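Local coordinates for OxsB protein (Bacillus megaterium, PDB 5UL3) that uses cobalamin, a [4Fe-4S] cluster and S-adenosylmethionine to contract the sugar ring of dAMP oxidatively to an oxetane aldehyde in oxetanocin A biosynthesis, at residues R77-R87 against L147-V155; L234-T244 against L258-Y266. All coordinates share one frame; numbering follows the deposited sequence.

OxsB pairs a contact between domains with one inside a domain, the two kinds by which a multidomain enzyme is held together. Interaction 1 comes first along the chain and joins helix 83-88 of the N-terminal region to the turn that leads from helix 138-149 into strand 154-159 of the cobalamin-binding Rossmann fold. Interaction 2 follows in series, within that fold, where strands 235-237 and 264-267 pair beside the cobalamin. Both reach the same mixed sheet, interaction 1 at one of its two outermost strands, 154-159. Their centres lie about 22 Å apart, and their nearest atoms approach to about 5 Å without touching. Helix 242-252, which starts in interaction 2, also packs against Leu147 and Leu152 of interaction 1.

Interaction 1: residues R77-R87 against L147-V155; sequences RDLRENPLLMR and LRKEQLAKV. With EDO (1,2-ethanediol), chain N.
Arg87 reaches from helix 83-88 to the Schellman motif that ends helix 138-149, and its guanidinium grips a single backbone oxygen end-on. NH1 lies 2.9 Å from Glu150 O and NH2 lies 3.0 Å from the same Glu150 O, both hydrogen bonds running in the carbonyl plane and nearly in that of the guanidinium. Carbonyl oxygens at the C-terminal end of a helix would be expected to suit a cation. Leu152 CD2 sits over the centre of one guanidinium face, 3.7 Å from Arg87 CZ, while Pro83 O and Leu84 CA cover the opposite face near its rim; the group is thus sandwiched between the two segments, which limits its rotation. A bend at chi3 (-62°) folds the arginine back over its own helix. The Glu150 carboxylate adds a long salt bridge to Arg87 and a water-mediated link through NH1.

Alongside, Pro83 CG packs 3.4 Å from Lys149 O. Gln151, with positive phi, crosses Asn82 at about a right angle, their amide planes 62° apart; Tyr62 OH bonds to both amides, at Gln151 OE1 and Asn82 ND2. Asn82 in turn N-caps helix 83-88, its OD1 accepting from Leu85 N at 3.0 Å, from above the carbonyl plane.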
loop_
_atom_site.group_PDB
_atom_site.type_symbol
_atom_site.label_atom_id
_atom_site.label_comp_id
_atom_site.label_asym_id
_atom_site.label_seq_id
_atom_site.Cartn_x
_atom_site.Cartn_y
_atom_site.Cartn_z
ATOM N N ARG A 77 19.524 20.763 -15.344
ATOM C CA ARG A 77 18.491 20.971 -16.338
ATOM C C ARG A 77 18.594 22.376 -16.916
ATOM O O ARG A 77 18.935 23.323 -16.205
ATOM C CB ARG A 77 17.089 20.744 -15.750
ATOM C CG ARG A 77 16.009 20.671 -16.825
ATOM C CD ARG A 77 14.672 20.167 -16.311
ATOM N NE ARG A 77 13.947 21.194 -15.570
ATOM C CZ ARG A 77 12.675 21.075 -15.191
ATOM N NH1 ARG A 77 12.082 22.051 -14.523
ATOM N NH2 ARG A 77 11.999 19.973 -15.476
ATOM N N ASP A 78 18.311 22.476 -18.211
ATOM C CA ASP A 78 18.181 23.755 -18.903
ATOM C C ASP A 78 17.318 24.701 -18.087
ATOM O O ASP A 78 16.159 24.399 -17.787
ATOM C CB ASP A 78 17.568 23.521 -20.291
ATOM C CG ASP A 78 17.511 24.797 -21.155
ATOM O OD1 ASP A 78 17.962 25.870 -20.711
ATOM O OD2 ASP A 78 16.995 24.707 -22.289
ATOM N N LEU A 79 17.901 25.841 -17.717
ATOM C CA LEU A 79 17.181 26.841 -16.938
ATOM C C LEU A 79 15.909 27.318 -17.637
ATOM O O LEU A 79 14.966 27.770 -16.976
ATOM C CB LEU A 79 18.112 28.018 -16.666
ATOM C CG LEU A 79 17.798 29.008 -15.570
ATOM C CD1 LEU A 79 17.581 28.251 -14.284
ATOM C CD2 LEU A 79 18.999 29.949 -15.448
ATOM N N ARG A 80 15.852 27.229 -18.964
ATOM C CA ARG A 80 14.653 27.684 -19.661
ATOM C C ARG A 80 13.416 26.874 -19.281
ATOM O O ARG A 80 12.295 27.338 -19.504
ATOM C CB ARG A 80 14.891 27.648 -21.174
ATOM C CG ARG A 80 16.091 28.523 -21.588
ATOM C CD ARG A 80 16.344 28.484 -23.096
ATOM N NE ARG A 80 16.503 27.111 -23.575
ATOM C CZ ARG A 80 16.491 26.755 -24.855
ATOM N NH1 ARG A 80 16.331 27.675 -25.805
ATOM N NH2 ARG A 80 16.636 25.479 -25.190
ATOM N N GLU A 81 13.584 25.696 -18.680
ATOM C CA GLU A 81 12.445 24.895 -18.248
ATOM C C GLU A 81 12.026 25.168 -16.805
ATOM O O GLU A 81 11.084 24.536 -16.320
ATOM C CB GLU A 81 12.760 23.400 -18.425
ATOM C CG GLU A 81 13.006 23.007 -19.868
ATOM C CD GLU A 81 13.530 21.591 -20.017
ATOM O OE1 GLU A 81 13.146 20.720 -19.203
ATOM O OE2 GLU A 81 14.331 21.351 -20.946
ATOM N N ASN A 82 12.690 26.085 -16.120
ATOM C CA ASN A 82 12.397 26.386 -14.712
ATOM C C ASN A 82 10.979 26.946 -14.566
ATOM O O ASN A 82 10.656 27.979 -15.179
ATOM C CB ASN A 82 13.464 27.375 -14.221
ATOM C CG ASN A 82 13.294 27.783 -12.776
ATOM O OD1 ASN A 82 12.207 28.133 -12.329
ATOM N ND2 ASN A 82 14.394 27.770 -12.039
ATOM N N PRO A 83 10.107 26.309 -13.776
ATOM C CA PRO A 83 8.698 26.713 -13.752
ATOM C C PRO A 83 8.472 27.995 -12.976
ATOM O O PRO A 83 7.514 28.723 -13.259
ATOM C CB PRO A 83 8.003 25.516 -13.079
ATOM C CG PRO A 83 9.057 24.979 -12.127
ATOM C CD PRO A 83 10.382 25.161 -12.885
ATOM N N LEU A 84 9.334 28.268 -11.988
ATOM C CA LEU A 84 9.206 29.503 -11.226
ATOM C C LEU A 84 9.553 30.698 -12.102
ATOM O O LEU A 84 8.828 31.696 -12.116
ATOM C CB LEU A 84 10.105 29.475 -9.985
ATOM C CG LEU A 84 9.960 30.671 -9.044
ATOM C CD1 LEU A 84 10.266 30.230 -7.609
ATOM C CD2 LEU A 84 10.926 31.836 -9.419
ATOM N N LEU A 85 10.665 30.611 -12.828
ATOM C CA LEU A 85 11.019 31.712 -13.723
ATOM C C LEU A 85 9.952 31.901 -14.790
ATOM O O LEU A 85 9.639 33.041 -15.171
ATOM C CB LEU A 85 12.383 31.458 -14.367
ATOM C CG LEU A 85 13.583 31.432 -13.409
ATOM C CD1 LEU A 85 14.868 31.041 -14.142
ATOM C CD2 LEU A 85 13.760 32.754 -12.667
ATOM N N MET A 86 9.371 30.793 -15.275
ATOM C CA MET A 86 8.348 30.884 -16.308
ATOM C C MET A 86 7.087 31.574 -15.793
ATOM O O MET A 86 6.450 32.338 -16.527
ATOM C CB MET A 86 8.021 29.493 -16.854
ATOM C CG MET A 86 7.154 29.525 -18.089
ATOM S SD MET A 86 6.886 27.858 -18.715
ATOM C CE MET A 86 8.568 27.390 -19.123
ATOM N N ARG A 87 6.704 31.319 -14.541
ATOM C CA ARG A 87 5.570 32.039 -13.964
ATOM C C ARG A 87 5.876 33.525 -13.822
ATOM O O ARG A 87 4.992 34.369 -14.025
ATOM C CB ARG A 87 5.198 31.447 -12.603
ATOM C CG ARG A 87 4.618 30.057 -12.690
ATOM C CD ARG A 87 4.061 29.589 -11.331
ATOM N NE ARG A 87 5.074 29.491 -10.274
ATOM C CZ ARG A 87 5.760 28.382 -9.986
ATOM N NH1 ARG A 87 5.576 27.265 -10.690
ATOM N NH2 ARG A 87 6.631 28.398 -8.994
ATOM N N LEU A 147 5.460 19.619 -5.111
ATOM C CA LEU A 147 5.609 21.032 -4.766
ATOM C C LEU A 147 7.034 21.527 -4.996
ATOM O O LEU A 147 7.236 22.672 -5.438
ATOM C CB LEU A 147 5.209 21.259 -3.307
ATOM C CG LEU A 147 3.720 21.058 -3.008
ATOM C CD1 LEU A 147 3.461 21.198 -1.487
ATOM C CD2 LEU A 147 2.835 22.026 -3.789
ATOM N N ARG A 148 8.041 20.693 -4.691
ATOM C CA ARG A 148 9.424 21.114 -4.926
ATOM C C ARG A 148 9.728 21.240 -6.412
ATOM O O ARG A 148 10.397 22.197 -6.836
ATOM C CB ARG A 148 10.408 20.141 -4.253
ATOM C CG ARG A 148 10.325 20.201 -2.737
ATOM C CD ARG A 148 11.271 19.198 -2.081
ATOM N NE ARG A 148 11.261 19.329 -0.627
ATOM C CZ ARG A 148 11.728 18.394 0.201
ATOM N NH1 ARG A 148 12.232 17.263 -0.285
ATOM N NH2 ARG A 148 11.683 18.583 1.508
ATOM N N LYS A 149 9.257 20.287 -7.222
ATOM C CA LYS A 149 9.550 20.352 -8.647
ATOM C C LYS A 149 8.886 21.562 -9.290
ATOM O O LYS A 149 9.489 22.227 -10.137
ATOM C CB LYS A 149 9.115 19.071 -9.358
ATOM C CG LYS A 149 9.399 19.106 -10.867
ATOM C CD LYS A 149 9.044 17.760 -11.543
ATOM C CE LYS A 149 9.479 17.755 -13.031
ATOM N NZ LYS A 149 9.866 16.373 -13.496
ATOM N N GLU A 150 7.667 21.889 -8.874
ATOM C CA GLU A 150 7.012 23.107 -9.348
ATOM C C GLU A 150 7.561 24.374 -8.684
ATOM O O GLU A 150 7.174 25.485 -9.077
ATOM C CB GLU A 150 5.510 23.006 -9.106
ATOM C CG GLU A 150 4.824 21.959 -9.975
ATOM C CD GLU A 150 4.709 22.385 -11.434
ATOM O OE1 GLU A 150 4.762 23.602 -11.732
ATOM O OE2 GLU A 150 4.568 21.484 -12.285
ATOM N N GLN A 151 8.449 24.216 -7.711
ATOM C CA GLN A 151 9.036 25.298 -6.928
ATOM C C GLN A 151 7.955 26.200 -6.349
ATOM O O GLN A 151 8.017 27.427 -6.427
ATOM C CB GLN A 151 10.064 26.080 -7.755
ATOM C CG GLN A 151 11.081 25.151 -8.430
ATOM C CD GLN A 151 12.351 25.855 -8.907
ATOM O OE1 GLN A 151 12.627 26.989 -8.527
ATOM N NE2 GLN A 151 13.111 25.184 -9.764
ATOM N N LEU A 152 6.948 25.566 -5.739
ATOM C CA LEU A 152 5.815 26.275 -5.164
ATOM C C LEU A 152 5.966 26.546 -3.672
ATOM O O LEU A 152 5.339 27.482 -3.166
ATOM C CB LEU A 152 4.519 25.484 -5.407
ATOM C CG LEU A 152 4.069 25.377 -6.873
ATOM C CD1 LEU A 152 2.911 24.395 -6.989
ATOM C CD2 LEU A 152 3.676 26.733 -7.452
ATOM N N ALA A 153 6.776 25.767 -2.962
ATOM C CA ALA A 153 6.854 25.891 -1.511
ATOM C C ALA A 153 8.121 25.212 -1.031
ATOM O O ALA A 153 8.659 24.323 -1.690
ATOM C CB ALA A 153 5.646 25.257 -0.804
ATOM N N LYS A 154 8.595 25.665 0.123
ATOM C CA LYS A 154 9.506 24.874 0.935
ATOM C C LYS A 154 8.671 23.865 1.715
ATOM O O LYS A 154 7.698 24.240 2.366
ATOM C CB LYS A 154 10.290 25.780 1.877
ATOM C CG LYS A 154 11.208 26.749 1.106
ATOM C CD LYS A 154 12.276 27.331 2.022
ATOM C CE LYS A 154 12.460 28.821 1.775
ATOM N NZ LYS A 154 13.315 29.462 2.823
ATOM N N VAL A 155 9.022 22.589 1.618
ATOM C CA VAL A 155 8.226 21.528 2.219
ATOM C C VAL A 155 9.056 20.875 3.313
ATOM O O VAL A 155 10.223 20.540 3.095
ATOM C CB VAL A 155 7.772 20.481 1.181
ATOM C CG1 VAL A 155 6.857 19.423 1.833
ATOM C CG2 VAL A 155 7.050 21.154 0.009
HETATM C C1 EDO N . 3.055 22.028 -15.580
HETATM O O1 EDO N . 3.850 21.003 -14.978
HETATM C C2 EDO N . 3.915 23.277 -15.714
HETATM O O2 EDO N . 4.687 23.465 -14.517
HETATM O O HOH W 1 9.617 21.553 -13.304
HETATM O O HOH W 2 3.992 26.419 -13.084
#

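Interaction 2: residues L234-T244 against L258-Y266; sequences LLICDKEGEYT and LDEVNGISY. With EDO (1,2-ethanediol), chain M; EDO (1,2-ethanediol), chain L.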
loop_
_atom_site.group_PDB
_atom_site.type_symbol
_atom_site.label_atom_id
_atom_site.label_comp_id
_atom_site.label_asym_id
_atom_site.label_seq_id
_atom_site.Cartn_x
_atom_site.Cartn_y
_atom_site.Cartn_z
ATOM N N LEU A 234 -11.450 23.572 9.243
ATOM C CA LEU A 234 -10.556 22.607 8.615
ATOM C C LEU A 234 -10.914 22.421 7.141
ATOM O O LEU A 234 -12.084 22.458 6.753
ATOM C CB LEU A 234 -10.646 21.269 9.352
ATOM C CG LEU A 234 -9.699 20.132 8.967
ATOM C CD1 LEU A 234 -8.262 20.539 9.273
ATOM C CD2 LEU A 234 -10.061 18.863 9.723
ATOM N N LEU A 235 -9.891 22.219 6.315
ATOM C CA LEU A 235 -10.080 21.931 4.896
ATOM C C LEU A 235 -9.690 20.486 4.638
ATOM O O LEU A 235 -8.587 20.071 4.994
ATOM C CB LEU A 235 -9.238 22.867 4.031
ATOM C CG LEU A 235 -9.415 24.368 4.275
ATOM C CD1 LEU A 235 -8.513 25.153 3.350
ATOM C CD2 LEU A 235 -10.868 24.791 4.115
ATOM N N ILE A 236 -10.581 19.713 4.022
ATOM C CA ILE A 236 -10.331 18.291 3.797
ATOM C C ILE A 236 -10.020 18.073 2.322
ATOM O O ILE A 236 -10.788 18.492 1.453
ATOM C CB ILE A 236 -11.525 17.429 4.256
ATOM C CG1 ILE A 236 -11.585 17.417 5.787
ATOM C CG2 ILE A 236 -11.399 15.995 3.727
ATOM C CD1 ILE A 236 -12.797 16.709 6.342
ATOM N N CYS A 237 -8.888 17.425 2.044
ATOM C CA CYS A 237 -8.534 17.051 0.681
ATOM C C CYS A 237 -9.234 15.736 0.354
ATOM O O CYS A 237 -8.946 14.705 0.976
ATOM C CB CYS A 237 -7.017 16.900 0.530
ATOM S SG CYS A 237 -6.510 16.325 -1.121
ATOM N N ASP A 238 -10.154 15.786 -0.616
ATOM C CA ASP A 238 -11.039 14.656 -0.897
ATOM C C ASP A 238 -10.351 13.543 -1.673
ATOM O O ASP A 238 -10.675 12.368 -1.476
ATOM C CB ASP A 238 -12.261 15.133 -1.689
ATOM C CG ASP A 238 -13.216 15.972 -0.847
ATOM O OD1 ASP A 238 -13.227 15.797 0.388
ATOM O OD2 ASP A 238 -13.962 16.788 -1.431
ATOM N N LYS A 239 -9.421 13.883 -2.564
ATOM C CA LYS A 239 -8.803 12.877 -3.421
ATOM C C LYS A 239 -7.288 13.088 -3.477
ATOM O O LYS A 239 -6.614 13.014 -2.444
ATOM C CB LYS A 239 -9.430 12.922 -4.821
ATOM C CG LYS A 239 -10.912 12.466 -4.785
ATOM C CD LYS A 239 -11.728 13.087 -5.888
ATOM C CE LYS A 239 -13.213 12.710 -5.697
ATOM N NZ LYS A 239 -14.043 13.201 -6.828
ATOM N N GLU A 240 -6.733 13.305 -4.659
ATOM C CA GLU A 240 -5.290 13.558 -4.732
ATOM C C GLU A 240 -4.955 14.912 -4.101
ATOM O O GLU A 240 -5.740 15.864 -4.163
ATOM C CB GLU A 240 -4.813 13.547 -6.191
ATOM C CG GLU A 240 -4.819 12.151 -6.839
ATOM C CD GLU A 240 -4.702 12.221 -8.344
ATOM O OE1 GLU A 240 -5.509 12.947 -8.961
ATOM O OE2 GLU A 240 -3.798 11.562 -8.905
ATOM N N GLY A 241 -3.756 15.007 -3.532
ATOM C CA GLY A 241 -3.366 16.210 -2.819
ATOM C C GLY A 241 -2.563 17.245 -3.586
ATOM O O GLY A 241 -2.476 18.395 -3.143
ATOM N N GLU A 242 -1.990 16.868 -4.734
ATOM C CA GLU A 242 -1.021 17.731 -5.416
ATOM C C GLU A 242 -1.630 19.072 -5.809
ATOM O O GLU A 242 -1.117 20.139 -5.459
ATOM C CB GLU A 242 -0.467 17.020 -6.654
ATOM C CG GLU A 242 0.505 15.876 -6.364
ATOM C CD GLU A 242 -0.158 14.512 -6.100
ATOM O OE1 GLU A 242 -1.381 14.431 -5.847
ATOM O OE2 GLU A 242 0.588 13.503 -6.116
ATOM N N TYR A 243 -2.707 19.038 -6.587
ATOM C CA TYR A 243 -3.311 20.290 -7.036
ATOM C C TYR A 243 -4.023 21.014 -5.908
ATOM O O TYR A 243 -4.114 22.244 -5.929
ATOM C CB TYR A 243 -4.299 20.032 -8.171
ATOM C CG TYR A 243 -3.681 19.507 -9.437
ATOM C CD1 TYR A 243 -2.313 19.531 -9.635
ATOM C CD2 TYR A 243 -4.487 18.986 -10.448
ATOM C CE1 TYR A 243 -1.753 19.040 -10.795
ATOM C CE2 TYR A 243 -3.938 18.495 -11.606
ATOM C CZ TYR A 243 -2.577 18.522 -11.779
ATOM O OH TYR A 243 -2.037 18.041 -12.949
ATOM N N THR A 244 -4.526 20.267 -4.922
ATOM C CA THR A 244 -5.079 20.878 -3.722
ATOM C C THR A 244 -4.036 21.763 -3.042
ATOM O O THR A 244 -4.304 22.927 -2.722
ATOM C CB THR A 244 -5.574 19.784 -2.774
ATOM O OG1 THR A 244 -6.751 19.168 -3.315
ATOM C CG2 THR A 244 -5.891 20.350 -1.383
ATOM N N LEU A 258 -11.431 30.456 -1.732
ATOM C CA LEU A 258 -11.621 29.119 -1.179
ATOM C C LEU A 258 -12.504 28.255 -2.074
ATOM O O LEU A 258 -12.271 27.049 -2.204
ATOM C CB LEU A 258 -12.218 29.212 0.226
ATOM C CG LEU A 258 -12.384 27.925 1.039
ATOM C CD1 LEU A 258 -11.050 27.236 1.253
ATOM C CD2 LEU A 258 -13.036 28.222 2.380
ATOM N N ASP A 259 -13.528 28.839 -2.695
ATOM C CA ASP A 259 -14.417 28.019 -3.511
ATOM C C ASP A 259 -13.827 27.684 -4.877
ATOM O O ASP A 259 -14.499 27.029 -5.683
ATOM C CB ASP A 259 -15.796 28.689 -3.649
ATOM C CG ASP A 259 -15.789 29.955 -4.503
ATOM O OD1 ASP A 259 -14.740 30.381 -5.019
ATOM O OD2 ASP A 259 -16.882 30.534 -4.668
ATOM N N GLU A 260 -12.584 28.090 -5.138
ATOM C CA GLU A 260 -11.847 27.751 -6.347
ATOM C C GLU A 260 -10.729 26.741 -6.103
ATOM O O GLU A 260 -10.062 26.338 -7.059
ATOM C CB GLU A 260 -11.251 29.025 -6.963
ATOM C CG GLU A 260 -12.309 29.968 -7.563
ATOM C CD GLU A 260 -11.726 31.304 -7.983
ATOM O OE1 GLU A 260 -10.934 31.885 -7.215
ATOM O OE2 GLU A 260 -12.061 31.781 -9.085
ATOM N N VAL A 261 -10.512 26.324 -4.863
ATOM C CA VAL A 261 -9.392 25.449 -4.517
ATOM C C VAL A 261 -9.728 24.019 -4.930
ATOM O O VAL A 261 -10.738 23.461 -4.491
ATOM C CB VAL A 261 -9.080 25.525 -3.016
ATOM C CG1 VAL A 261 -8.085 24.418 -2.596
ATOM C CG2 VAL A 261 -8.544 26.914 -2.646
ATOM N N ASN A 262 -8.864 23.424 -5.747
ATOM C CA ASN A 262 -9.056 22.062 -6.241
ATOM C C ASN A 262 -9.336 21.061 -5.128
ATOM O O ASN A 262 -8.606 20.988 -4.136
ATOM C CB ASN A 262 -7.807 21.618 -7.009
ATOM C CG ASN A 262 -7.925 20.193 -7.528
ATOM O OD1 ASN A 262 -8.351 19.982 -8.658
ATOM N ND2 ASN A 262 -7.552 19.210 -6.701
ATOM N N GLY A 263 -10.386 20.265 -5.316
ATOM C CA GLY A 263 -10.514 18.999 -4.601
ATOM C C GLY A 263 -10.570 19.057 -3.090
ATOM O O GLY A 263 -10.022 18.167 -2.417
ATOM N N ILE A 264 -11.249 20.057 -2.530
ATOM C CA ILE A 264 -11.419 20.124 -1.082
ATOM C C ILE A 264 -12.898 20.133 -0.719
ATOM O O ILE A 264 -13.764 20.531 -1.511
ATOM C CB ILE A 264 -10.748 21.362 -0.444
ATOM C CG1 ILE A 264 -11.338 22.631 -1.051
ATOM C CG2 ILE A 264 -9.225 21.305 -0.576
ATOM C CD1 ILE A 264 -11.001 23.895 -0.248
ATOM N N SER A 265 -13.182 19.680 0.497
ATOM C CA SER A 265 -14.475 19.878 1.132
ATOM C C SER A 265 -14.287 20.762 2.357
ATOM O O SER A 265 -13.277 20.655 3.062
ATOM C CB SER A 265 -15.124 18.547 1.523
ATOM O OG SER A 265 -14.211 17.705 2.197
ATOM N N TYR A 266 -15.251 21.645 2.601
ATOM C CA TYR A 266 -15.120 22.624 3.674
ATOM C C TYR A 266 -16.504 23.119 4.070
ATOM O O TYR A 266 -17.494 22.903 3.363
ATOM C CB TYR A 266 -14.216 23.781 3.239
ATOM C CG TYR A 266 -14.781 24.571 2.081
ATOM C CD1 TYR A 266 -14.643 24.131 0.763
ATOM C CD2 TYR A 266 -15.466 25.756 2.306
ATOM C CE1 TYR A 266 -15.187 24.860 -0.298
ATOM C CE2 TYR A 266 -15.999 26.493 1.257
ATOM C CZ TYR A 266 -15.861 26.042 -0.035
ATOM O OH TYR A 266 -16.397 26.793 -1.057
HETATM C C1 EDO M . -17.414 26.755 -7.382
HETATM O O1 EDO M . -17.255 26.360 -6.011
HETATM C C2 EDO M . -17.300 28.272 -7.513
HETATM O O2 EDO M . -16.082 28.631 -8.187
HETATM C C1 EDO L . -16.349 30.990 0.211
HETATM O O1 EDO L . -16.452 30.641 1.601
HETATM C C2 EDO L . -14.962 31.543 -0.112
HETATM O O2 EDO L . -14.741 31.542 -1.536
HETATM O O HOH W 3 -8.511 16.263 -3.997
#
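Ser265 and Ile236 form a hydrogen-bonded antiparallel pair, the join by which strand 264-267 extends the parallel core of the Rossmann fold. Ile236 N donates to Ser265 O at 3.0 Å, and Ser265 N returns a bond to Ile236 O. One residue on, Cys237 faces Ile264 as a non-hydrogen-bonded pair, after which Asp238 N donates to Gly263 O in the type II turn from Val261 to Ile264.

Asp238 adds a side-chain contact at the end of the strand. Its CB lies 3.8 Å from Gly263 O, and its OD2 lies over the strand backbone, near Ile264 C and Ser265 N. Ser265 was modelled in two conformers, so what its hydroxyl does is less certain: in the one described here, OG comes 3.6 Å from Asp238 CG and donates to Asp238 OD1 at 2.8 Å, on the syn side and 18° out of the carboxylate plane, with Ile236 CB also close to it.

Beyond the strands, Thr244 OG1 donates to Asn262 O at 2.7 Å, meeting it from above the carbonyl plane, while its CG2 packs 3.6 Å from Ile264 CG2. A water joins Lys239 N, Glu240 O and Gly263 O.

Strand 235-237 runs between 212-216 and 264-267, with helix 224-230 against Ile236; from its end the chain passes cobalamin-binding Gly241 and Glu242 into helix 242-252, beside helix 138-149.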